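Local coordinates for putative integron gene cassette protein (PDB 3FUY) that is of unknown function but is encoded by a mobile integron gene cassette and assembles from three copies of the chain, at residues 28-31 / 35-38; 48-53 / 59-64; 74-79 / 85-90. All blocks are in the same frame, centred on the assembly; numbering follows the deposited sequence.

Contact 1 (28-31 / 35-38)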
ATOM      1  N   SER B  28      -0.480   1.653   5.168  1.00 21.95           N
ATOM      2  CA  SER B  28       0.292   1.397   3.948  1.00 25.03           C
ATOM      3  C   SER B  28       0.925   2.678   3.423  1.00 22.13           C
ATOM      4  O   SER B  28       0.278   3.713   3.375  1.00 22.92           O
ATOM      5  CB  SER B  28      -0.597   0.787   2.847  1.00 23.13           C
ATOM      6  OG  SER B  28      -1.303  -0.351   3.321  1.00 26.43           O
ATOM      7  N   PHE B  29       2.187   2.610   3.016  1.00 23.54           N
ATOM      8  CA  PHE B  29       2.826   3.783   2.413  1.00 23.90           C
ATOM      9  C   PHE B  29       2.697   3.734   0.903  1.00 25.54           C
ATOM     10  O   PHE B  29       3.277   2.856   0.263  1.00 26.72           O
ATOM     11  CB  PHE B  29       4.306   3.846   2.782  1.00 23.04           C
ATOM     12  CG  PHE B  29       4.561   4.281   4.187  1.00 25.77           C
ATOM     13  CD1 PHE B  29       5.068   5.550   4.453  1.00 23.71           C
ATOM     14  CD2 PHE B  29       4.299   3.422   5.252  1.00 24.51           C
ATOM     15  CE1 PHE B  29       5.314   5.957   5.736  1.00 23.57           C
ATOM     16  CE2 PHE B  29       4.540   3.822   6.551  1.00 26.19           C
ATOM     17  CZ  PHE B  29       5.053   5.101   6.795  1.00 23.76           C
ATOM     18  N   LEU B  30       1.948   4.673   0.332  1.00 24.80           N
ATOM     19  CA  LEU B  30       1.877   4.791  -1.120  1.00 28.91           C
ATOM     20  C   LEU B  30       3.107   5.545  -1.609  1.00 32.70           C
ATOM     21  O   LEU B  30       3.594   5.325  -2.723  1.00 34.55           O
ATOM     22  CB  LEU B  30       0.602   5.500  -1.558  1.00 27.88           C
ATOM     23  CG  LEU B  30      -0.692   4.859  -1.061  1.00 28.70           C
ATOM     24  CD1 LEU B  30      -1.860   5.644  -1.602  1.00 32.41           C
ATOM     25  CD2 LEU B  30      -0.792   3.379  -1.460  1.00 30.16           C
ATOM     26  N   SER B  31       3.608   6.432  -0.756  1.00 27.98           N
ATOM     27  CA  SER B  31       4.911   7.049  -0.951  1.00 30.01           C
ATOM     28  C   SER B  31       5.455   7.409   0.437  1.00 27.44           C
ATOM     29  O   SER B  31       4.796   7.157   1.448  1.00 28.17           O
ATOM     30  CB  SER B  31       4.798   8.283  -1.856  1.00 28.01           C
ATOM     31  OG  SER B  31       4.417   9.439  -1.119  1.00 30.87           O
ATOM     32  N   VAL B  35       0.079   8.147   3.136  1.00 23.19           N
ATOM     33  CA  VAL B  35      -0.191   6.921   3.889  1.00 23.40           C
ATOM     34  C   VAL B  35      -1.687   6.660   3.985  1.00 23.36           C
ATOM     35  O   VAL B  35      -2.465   7.561   4.281  1.00 24.23           O
ATOM     36  CB  VAL B  35       0.415   7.008   5.309  1.00 25.82           C
ATOM     37  CG1 VAL B  35      -0.060   5.842   6.186  1.00 25.30           C
ATOM     38  CG2 VAL B  35       1.951   7.056   5.233  1.00 21.00           C
ATOM     39  N   THR B  36      -2.099   5.428   3.721  1.00 23.95           N
ATOM     40  CA  THR B  36      -3.492   5.070   3.939  1.00 24.71           C
ATOM     41  C   THR B  36      -3.626   4.345   5.276  1.00 21.30           C
ATOM     42  O   THR B  36      -2.831   3.464   5.615  1.00 19.95           O
ATOM     43  CB  THR B  36      -4.057   4.185   2.808  1.00 26.28           C
ATOM     44  OG1 THR B  36      -3.324   2.956   2.747  1.00 23.32           O
ATOM     45  CG2 THR B  36      -3.950   4.895   1.467  1.00 28.81           C
ATOM     46  N   ILE B  37      -4.643   4.720   6.037  1.00 23.35           N
ATOM     47  CA  ILE B  37      -4.869   4.118   7.347  1.00 22.19           C
ATOM     48  C   ILE B  37      -6.310   3.638   7.440  1.00 23.04           C
ATOM     49  O   ILE B  37      -7.253   4.428   7.442  1.00 23.19           O
ATOM     50  CB  ILE B  37      -4.560   5.114   8.475  1.00 23.51           C
ATOM     51  CG1 ILE B  37      -3.118   5.580   8.385  1.00 20.69           C
ATOM     52  CG2 ILE B  37      -4.779   4.476   9.840  1.00 25.88           C
ATOM     53  CD1 ILE B  37      -2.814   6.763   9.368  1.00 24.45           C
ATOM     54  N   ARG B  38      -6.472   2.327   7.472  1.00 22.16           N
ATOM     55  CA  ARG B  38      -7.783   1.720   7.537  1.00 21.45           C
ATOM     56  C   ARG B  38      -7.933   1.161   8.949  1.00 25.19           C
ATOM     57  O   ARG B  38      -7.183   0.266   9.328  1.00 26.04           O
ATOM     58  CB  ARG B  38      -7.835   0.562   6.523  1.00 24.31           C
ATOM     59  CG  ARG B  38      -9.009  -0.377   6.701  1.00 27.70           C
ATOM     60  CD  ARG B  38     -10.289   0.350   6.496  1.00 27.88           C
ATOM     61  NE  ARG B  38     -11.445  -0.525   6.277  1.00 27.63           N
ATOM     62  CZ  ARG B  38     -12.665  -0.235   6.716  1.00 26.98           C
ATOM     63  NH1 ARG B  38     -12.854   0.858   7.460  1.00 27.63           N
ATOM     64  NH2 ARG B  38     -13.691  -1.029   6.431  1.00 27.74           N
TER
HETATM   65  O   HOH W   1      -3.683   0.699   4.529  1.00 24.55           O

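Contact 2 (48-53 / 59-64)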
ATOM      1  N   LEU B  48      -3.302   9.917   5.374  1.00 23.16           N
ATOM      2  CA  LEU B  48      -2.306  10.765   5.993  1.00 22.29           C
ATOM      3  C   LEU B  48      -1.366  11.359   4.932  1.00 26.40           C
ATOM      4  O   LEU B  48      -0.779  10.636   4.115  1.00 22.09           O
ATOM      5  CB  LEU B  48      -1.514   9.984   7.029  1.00 24.26           C
ATOM      6  CG  LEU B  48      -0.321  10.719   7.635  1.00 25.76           C
ATOM      7  CD1 LEU B  48      -0.792  11.978   8.384  1.00 25.88           C
ATOM      8  CD2 LEU B  48       0.421   9.774   8.559  1.00 22.07           C
ATOM      9  N   ARG B  49      -1.247  12.684   4.939  1.00 24.72           N
ATOM     10  CA  ARG B  49      -0.355  13.384   4.011  1.00 28.93           C
ATOM     11  C   ARG B  49       0.612  14.285   4.757  1.00 28.15           C
ATOM     12  O   ARG B  49       0.199  15.062   5.617  1.00 26.72           O
ATOM     13  CB  ARG B  49      -1.160  14.257   3.057  1.00 30.56           C
ATOM     14  CG  ARG B  49      -1.689  13.536   1.857  1.00 41.35           C
ATOM     15  CD  ARG B  49      -2.504  14.467   0.962  1.00 46.13           C
ATOM     16  NE  ARG B  49      -2.887  13.770  -0.267  1.00 53.26           N
ATOM     17  CZ  ARG B  49      -2.469  14.111  -1.482  1.00 53.63           C
ATOM     18  NH1 ARG B  49      -1.673  15.168  -1.643  1.00 53.72           N
ATOM     19  NH2 ARG B  49      -2.862  13.402  -2.536  1.00 53.44           N
ATOM     20  N   ILE B  50       1.896  14.186   4.432  1.00 26.46           N
ATOM     21  CA  ILE B  50       2.851  15.158   4.918  1.00 27.92           C
ATOM     22  C   ILE B  50       3.019  16.187   3.790  1.00 30.08           C
ATOM     23  O   ILE B  50       4.019  16.202   3.079  1.00 30.79           O
ATOM     24  CB  ILE B  50       4.186  14.503   5.287  1.00 28.30           C
ATOM     25  CG1 ILE B  50       3.969  13.167   6.030  1.00 27.12           C
ATOM     26  CG2 ILE B  50       5.036  15.465   6.095  1.00 24.16           C
ATOM     27  CD1 ILE B  50       3.125  13.280   7.325  1.00 24.26           C
ATOM     28  N   GLY B  51       2.005  17.024   3.633  1.00 27.21           N
ATOM     29  CA  GLY B  51       1.813  17.816   2.431  1.00 32.35           C
ATOM     30  C   GLY B  51       2.847  18.896   2.168  1.00 33.32           C
ATOM     31  O   GLY B  51       3.395  18.988   1.066  1.00 35.16           O
ATOM     32  N   ARG B  52       3.133  19.710   3.172  1.00 31.38           N
ATOM     33  CA  ARG B  52       3.969  20.888   2.935  1.00 31.31           C
ATOM     34  C   ARG B  52       5.429  20.546   2.642  1.00 35.99           C
ATOM     35  O   ARG B  52       6.007  21.055   1.682  1.00 37.26           O
ATOM     36  CB  ARG B  52       3.881  21.878   4.095  1.00 31.98           C
ATOM     37  CG  ARG B  52       4.387  23.283   3.718  1.00 39.15           C
ATOM     38  CD  ARG B  52       4.047  24.318   4.787  1.00 41.07           C
ATOM     39  NE  ARG B  52       4.724  25.605   4.564  1.00 44.38           N
ATOM     40  CZ  ARG B  52       4.878  26.535   5.504  1.00 44.10           C
ATOM     41  NH1 ARG B  52       4.403  26.326   6.724  1.00 37.13           N
ATOM     42  NH2 ARG B  52       5.510  27.674   5.226  1.00 47.74           N
ATOM     43  N   THR B  53       6.013  19.682   3.464  1.00 31.91           N
ATOM     44  CA  THR B  53       7.425  19.344   3.344  1.00 31.28           C
ATOM     45  C   THR B  53       7.698  18.135   2.457  1.00 33.03           C
ATOM     46  O   THR B  53       8.806  17.982   1.930  1.00 32.40           O
ATOM     47  CB  THR B  53       7.998  18.987   4.701  1.00 33.24           C
ATOM     48  OG1 THR B  53       7.268  17.869   5.223  1.00 31.38           O
ATOM     49  CG2 THR B  53       7.904  20.182   5.668  1.00 34.90           C
ATOM     50  N   LYS B  59       6.278   7.416  13.012  1.00 26.27           N
ATOM     51  CA  LYS B  59       5.322   6.808  13.932  1.00 25.98           C
ATOM     52  C   LYS B  59       4.489   7.899  14.617  1.00 24.96           C
ATOM     53  O   LYS B  59       3.296   7.712  14.868  1.00 24.71           O
ATOM     54  CB  LYS B  59       6.046   5.977  14.988  1.00 31.06           C
ATOM     55  CG  LYS B  59       5.240   4.789  15.476  1.00 40.70           C
ATOM     56  CD  LYS B  59       5.930   4.047  16.611  1.00 40.08           C
ATOM     57  CE  LYS B  59       7.351   3.690  16.262  1.00 36.14           C
ATOM     58  NZ  LYS B  59       7.983   2.895  17.371  1.00 39.51           N
ATOM     59  N   GLY B  60       5.123   9.031  14.911  1.00 22.76           N
ATOM     60  CA  GLY B  60       4.440  10.142  15.565  1.00 26.58           C
ATOM     61  C   GLY B  60       3.329  10.718  14.705  1.00 25.25           C
ATOM     62  O   GLY B  60       2.200  10.906  15.166  1.00 23.93           O
ATOM     63  N   ASP B  61       3.649  10.997  13.445  1.00 25.63           N
ATOM     64  CA  ASP B  61       2.655  11.431  12.467  1.00 25.74           C
ATOM     65  C   ASP B  61       1.452  10.470  12.372  1.00 24.59           C
ATOM     66  O   ASP B  61       0.303  10.898  12.295  1.00 22.22           O
ATOM     67  CB  ASP B  61       3.297  11.583  11.086  1.00 24.53           C
ATOM     68  CG  ASP B  61       4.435  12.588  11.072  1.00 29.17           C
ATOM     69  OD1 ASP B  61       4.348  13.615  11.787  1.00 30.44           O
ATOM     70  OD2 ASP B  61       5.420  12.347  10.345  1.00 27.21           O
ATOM     71  N   ILE B  62       1.721   9.171  12.343  1.00 23.50           N
ATOM     72  CA  ILE B  62       0.632   8.208  12.251  1.00 21.93           C
ATOM     73  C   ILE B  62      -0.182   8.189  13.543  1.00 22.73           C
ATOM     74  O   ILE B  62      -1.401   8.144  13.499  1.00 23.41           O
ATOM     75  CB  ILE B  62       1.157   6.798  11.883  1.00 23.47           C
ATOM     76  CG1 ILE B  62       1.612   6.796  10.418  1.00 21.55           C
ATOM     77  CG2 ILE B  62       0.076   5.737  12.100  1.00 22.53           C
ATOM     78  CD1 ILE B  62       2.561   5.635  10.074  1.00 23.11           C
ATOM     79  N   ASP B  63       0.490   8.249  14.693  1.00 21.00           N
ATOM     80  CA  ASP B  63      -0.211   8.302  15.971  1.00 23.21           C
ATOM     81  C   ASP B  63      -1.092   9.562  16.071  1.00 25.50           C
ATOM     82  O   ASP B  63      -2.206   9.512  16.591  1.00 24.24           O
ATOM     83  CB  ASP B  63       0.779   8.262  17.139  1.00 23.45           C
ATOM     84  CG  ASP B  63       0.097   7.941  18.455  1.00 26.28           C
ATOM     85  OD1 ASP B  63      -0.508   6.859  18.552  1.00 26.06           O
ATOM     86  OD2 ASP B  63       0.140   8.775  19.383  1.00 30.25           O
ATOM     87  N   LEU B  64      -0.581  10.682  15.562  1.00 23.85           N
ATOM     88  CA  LEU B  64      -1.342  11.932  15.495  1.00 24.11           C
ATOM     89  C   LEU B  64      -2.592  11.697  14.666  1.00 23.50           C
ATOM     90  O   LEU B  64      -3.710  12.020  15.076  1.00 23.59           O
ATOM     91  CB  LEU B  64      -0.491  13.044  14.863  1.00 22.32           C
ATOM     92  CG  LEU B  64      -1.121  14.443  14.817  1.00 28.42           C
ATOM     93  CD1 LEU B  64      -0.017  15.473  14.757  1.00 33.88           C
ATOM     94  CD2 LEU B  64      -2.033  14.604  13.622  1.00 26.63           C
TER

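Contact 3 (74-79 / 85-90)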
ATOM      1  N   ASP B  74     -15.444  10.368  18.192  1.00 27.94           N
ATOM      2  CA  ASP B  74     -15.975  10.920  19.449  1.00 29.51           C
ATOM      3  C   ASP B  74     -16.918  12.116  19.218  1.00 32.77           C
ATOM      4  O   ASP B  74     -17.943  12.238  19.881  1.00 34.18           O
ATOM      5  CB  ASP B  74     -14.844  11.331  20.411  1.00 29.64           C
ATOM      6  CG  ASP B  74     -14.041  10.132  20.935  1.00 37.14           C
ATOM      7  OD1 ASP B  74     -14.426   8.966  20.674  1.00 36.87           O
ATOM      8  OD2 ASP B  74     -13.017  10.363  21.611  1.00 39.30           O
ATOM      9  N   ALA B  75     -16.572  13.007  18.293  1.00 30.19           N
ATOM     10  CA  ALA B  75     -17.506  14.079  17.921  1.00 30.35           C
ATOM     11  C   ALA B  75     -18.817  13.496  17.379  1.00 34.93           C
ATOM     12  O   ALA B  75     -19.898  13.979  17.714  1.00 33.01           O
ATOM     13  CB  ALA B  75     -16.872  15.056  16.905  1.00 24.78           C
ATOM     14  N   GLN B  76     -18.712  12.450  16.557  1.00 28.87           N
ATOM     15  CA  GLN B  76     -19.881  11.774  16.001  1.00 32.59           C
ATOM     16  C   GLN B  76     -20.748  11.196  17.111  1.00 36.55           C
ATOM     17  O   GLN B  76     -21.969  11.353  17.112  1.00 37.32           O
ATOM     18  CB  GLN B  76     -19.457  10.643  15.055  1.00 29.29           C
ATOM     19  CG  GLN B  76     -20.619   9.737  14.611  1.00 34.11           C
ATOM     20  CD  GLN B  76     -21.577  10.429  13.638  1.00 34.32           C
ATOM     21  OE1 GLN B  76     -21.288  10.553  12.450  1.00 30.63           O
ATOM     22  NE2 GLN B  76     -22.732  10.856  14.140  1.00 34.36           N
ATOM     23  N   GLN B  77     -20.100  10.536  18.064  1.00 33.67           N
ATOM     24  CA  GLN B  77     -20.797   9.937  19.194  1.00 39.20           C
ATOM     25  C   GLN B  77     -21.560  10.987  20.011  1.00 42.75           C
ATOM     26  O   GLN B  77     -22.623  10.690  20.545  1.00 44.59           O
ATOM     27  CB  GLN B  77     -19.812   9.154  20.078  1.00 40.62           C
ATOM     28  CG  GLN B  77     -20.466   8.266  21.118  1.00 49.47           C
ATOM     29  CD  GLN B  77     -21.432   7.273  20.504  1.00 52.86           C
ATOM     30  OE1 GLN B  77     -21.270   6.864  19.352  1.00 52.57           O
ATOM     31  NE2 GLN B  77     -22.450   6.883  21.268  1.00 57.68           N
ATOM     32  N   SER B  78     -21.028  12.206  20.094  1.00 37.13           N
ATOM     33  CA  SER B  78     -21.696  13.288  20.820  1.00 45.34           C
ATOM     34  C   SER B  78     -22.918  13.816  20.083  1.00 46.80           C
ATOM     35  O   SER B  78     -23.835  14.355  20.697  1.00 49.08           O
ATOM     36  CB  SER B  78     -20.740  14.460  21.066  1.00 44.37           C
ATOM     37  OG  SER B  78     -19.789  14.127  22.051  1.00 52.58           O
ATOM     38  N   ILE B  79     -22.910  13.686  18.762  1.00 46.74           N
ATOM     39  CA  ILE B  79     -23.985  14.217  17.938  1.00 46.07           C
ATOM     40  C   ILE B  79     -25.114  13.215  17.811  1.00 48.30           C
ATOM     41  O   ILE B  79     -26.271  13.589  17.633  1.00 51.24           O
ATOM     42  CB  ILE B  79     -23.476  14.613  16.543  1.00 45.48           C
ATOM     43  CG1 ILE B  79     -22.760  15.958  16.624  1.00 46.51           C
ATOM     44  CG2 ILE B  79     -24.624  14.692  15.554  1.00 51.45           C
ATOM     45  CD1 ILE B  79     -22.825  16.781  15.335  1.00 51.20           C
ATOM     46  N   PHE B  85     -29.875   1.269  13.835  1.00 54.31           N
ATOM     47  CA  PHE B  85     -30.564   1.176  12.553  1.00 50.36           C
ATOM     48  C   PHE B  85     -31.583   2.306  12.410  1.00 49.16           C
ATOM     49  O   PHE B  85     -32.310   2.613  13.350  1.00 47.20           O
ATOM     50  CB  PHE B  85     -31.256  -0.180  12.403  1.00 52.97           C
ATOM     51  CG  PHE B  85     -32.119  -0.280  11.182  1.00 44.94           C
ATOM     52  CD1 PHE B  85     -31.555  -0.492   9.937  1.00 46.33           C
ATOM     53  CD2 PHE B  85     -33.491  -0.143  11.277  1.00 47.04           C
ATOM     54  CE1 PHE B  85     -32.344  -0.575   8.805  1.00 45.95           C
ATOM     55  CE2 PHE B  85     -34.289  -0.229  10.149  1.00 49.48           C
ATOM     56  CZ  PHE B  85     -33.713  -0.445   8.912  1.00 48.55           C
ATOM     57  N   GLY B  86     -31.633   2.922  11.233  1.00 52.85           N
ATOM     58  CA  GLY B  86     -32.527   4.047  11.002  1.00 48.21           C
ATOM     59  C   GLY B  86     -31.933   5.390  11.402  1.00 45.28           C
ATOM     60  O   GLY B  86     -32.596   6.421  11.285  1.00 40.96           O
ATOM     61  N   PHE B  87     -30.690   5.373  11.884  1.00 43.78           N
ATOM     62  CA  PHE B  87     -29.977   6.603  12.233  1.00 40.28           C
ATOM     63  C   PHE B  87     -30.209   7.671  11.168  1.00 40.49           C
ATOM     64  O   PHE B  87     -30.036   7.423   9.974  1.00 37.74           O
ATOM     65  CB  PHE B  87     -28.481   6.335  12.399  1.00 38.37           C
ATOM     66  CG  PHE B  87     -27.674   7.570  12.726  1.00 43.16           C
ATOM     67  CD1 PHE B  87     -27.917   8.285  13.892  1.00 40.76           C
ATOM     68  CD2 PHE B  87     -26.667   8.011  11.874  1.00 39.26           C
ATOM     69  CE1 PHE B  87     -27.175   9.419  14.201  1.00 40.72           C
ATOM     70  CE2 PHE B  87     -25.915   9.149  12.186  1.00 37.03           C
ATOM     71  CZ  PHE B  87     -26.176   9.847  13.350  1.00 39.08           C
ATOM     72  N   LYS B  88     -30.602   8.863  11.600  1.00 36.60           N
ATOM     73  CA  LYS B  88     -31.040   9.888  10.657  1.00 43.33           C
ATOM     74  C   LYS B  88     -29.963  10.922  10.356  1.00 40.23           C
ATOM     75  O   LYS B  88     -30.200  11.869   9.615  1.00 39.28           O
ATOM     76  CB  LYS B  88     -32.316  10.573  11.156  1.00 48.50           C
ATOM     77  CG  LYS B  88     -33.553   9.684  11.075  1.00 52.62           C
ATOM     78  CD  LYS B  88     -34.626  10.116  12.062  1.00 59.88           C
ATOM     79  CE  LYS B  88     -35.569   8.957  12.381  1.00 66.33           C
ATOM     80  NZ  LYS B  88     -36.180   9.096  13.734  1.00 71.42           N
ATOM     81  N   GLY B  89     -28.774  10.722  10.910  1.00 39.19           N
ATOM     82  CA  GLY B  89     -27.682  11.648  10.686  1.00 36.02           C
ATOM     83  C   GLY B  89     -27.719  12.768  11.700  1.00 37.43           C
ATOM     84  O   GLY B  89     -28.565  12.772  12.591  1.00 38.29           O
ATOM     85  N   PRO B  90     -26.787  13.718  11.581  1.00 35.75           N
ATOM     86  CA  PRO B  90     -25.752  13.704  10.538  1.00 33.71           C
ATOM     87  C   PRO B  90     -24.590  12.744  10.836  1.00 34.89           C
ATOM     88  O   PRO B  90     -24.400  12.339  11.984  1.00 31.78           O
ATOM     89  CB  PRO B  90     -25.238  15.142  10.543  1.00 35.40           C
ATOM     90  CG  PRO B  90     -25.523  15.653  11.928  1.00 35.39           C
ATOM     91  CD  PRO B  90     -26.754  14.938  12.409  1.00 36.59           C
TER

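Contact 1 (28-31 / 35-38)
This contact is the turn end of the antiparallel beta hairpin formed by strands 25-29 and 34-39, at one edge of the mixed sheet of the chain. Ser28 and Thr36 form a hydrogen-bonded pair. Ser28 N donates to Thr36 O at 3.0 Å, and Thr36 N returns a bond of the same length to Ser28 O. Ser28 O also takes a CA-H...O contact from Val35 CA at 3.3 Å.

Phe29 and Val35 are the next pair, of the non-hydrogen-bonded kind. Their side chains lie side by side on one face of the sheet. Val35 CG2 sits over one face of the Phe29 ring, 3.7 Å from the ring centroid and 20° off the ring normal. This is a CH-pi contact, displaced toward CD1 and CE1. Val35 CG1 is anti to the backbone N (chi1 170°), which leaves CG2 as the branch that meets the ring.

On the other face a water joins Ser28 OG and Thr36 OG1, 2.9 Å from each. It donates to Thr36 OG1. The Thr36 methyl CG2 points instead to Leu30, where it meets CD1 at 3.8 Å. The two side chains cross at about a right angle.

Thr36 OG1 also bonds Phe29 O of the third subunit. Phe29 O of this chain bonds Thr36 OG1 of the second subunit in turn. Leu30 packs on Leu30 of both other subunits. The hairpin thus has two different sides. One is apolar and carries the ring contact. The other has hydroxyls and a water, and its buried polar groups are matched by bonds within the chain and between the three subunits.

Contact 2 (48-53 / 59-64)
Apolar packing of a helix start against the end of a sheet strand makes this contact, in the first half of a beta-alpha-beta crossover. Leu48, near the end of strand 44-49, and Ile50, just beyond it, meet the first turn of helix 59-79. A five-residue loop separates the two segments.

The Leu48 side chain points at the helix. Its CG is anti to the backbone N (chi1 173°), and methyl CD2 does the touching. CD2 lies 3.7 Å from Ile62 CG1, and the two side chains cross at about a right angle. The same methyl is 3.9 Å from the backbone oxygen Asp61 O. One methyl thus touches both the Ile62 side chain and the helix backbone.

Ile50 reaches the helix by the end of its chain. Its CD1 lies against the side of Asp61, 3.9 Å from OD2 and 4.1 Å from CB. Here too the side chains cross nearly at right angles. Ile99 of strand 91-100 touches Leu48, Ile50 and Asp61, and so closes the group from the next strand. Ile62 also packs on Ile37 of strand 34-39 and on Phe40 of the second subunit.

Asp61 is buried, and its polar partners lie outside the two segments. OD1 is hydrogen-bonded to the hydroxyl of Tyr105. The backbone N of Asp61 is bonded to Asp58 OD1, just ahead of the helix. The segments are held by van der Waals contact of two side-chain ends, one against Ile62 CG1 and a backbone oxygen, the other against the flank of a carboxylate.

Contact 3 (74-79 / 85-90)
Two flat groups, the Gln76 amide and the Phe87 ring, meet here with their planes 83° apart. One face of the ring is covered by its own loop, where Gly89 N stands 3.4 Å above the plane and over the centre. Gln76 NE2 comes to the ring obliquely and is nearest to CZ, at 3.7 Å. His91 makes an edge-to-face contact with the same ring.

The hydrogen bond between the two segments runs from Gln76 NE2 to Pro90 O and is 3.1 Å long. It is nearly straight, with an angle of 166° at the hydrogen. The acceptor lies in the plane of the Gln76 amide, and the donor lies in the plane of the Pro90 carbonyl. The Gln76 chain is bent at chi2 (71°), and this brings the amide from the helix side across to the loop. NE2 also bonds Gly80 O, while OE1 accepts from Ile92 N. Three bonds therefore fix the rotation of this buried amide.

One turn further on, Ile79 CG2 packs on the proline ring, 3.8 Å from Pro90 CD. The two side chains cross at about a right angle. The peptide bond before Pro90 is cis. Pro90 also rests on Ala127 of helix 121-138, and Ile79 on Ala131 of the same helix.

One glutamine amide thus bonds to the residue just past the helix, the loop and the start of the strand. This is the second half of a beta-alpha-beta crossover, from helix 59-79 back to strand 91-100, which lies parallel to strand 44-49.

How the contacts relate
Contacts 1 and 2 are neighbours, with centres 11 Å apart. They share the sheet, since strands 34-39 and 44-49 lie side by side in it. A probable hydrogen bond of 2.7 Å joins Leu48 N to Val35 O. Phe29 CZ also packs on Ile62 CD1 at 4.2 Å, so the ring of the hairpin reaches the helix of contact 2. Both contacts touch the second subunit. Contact 3 lies on the opposite side of the chain's centre, about 28 Å from contact 2 between centres, and no other subunit touches it. Contacts 2 and 3 hold the start and the end of helix 59-79.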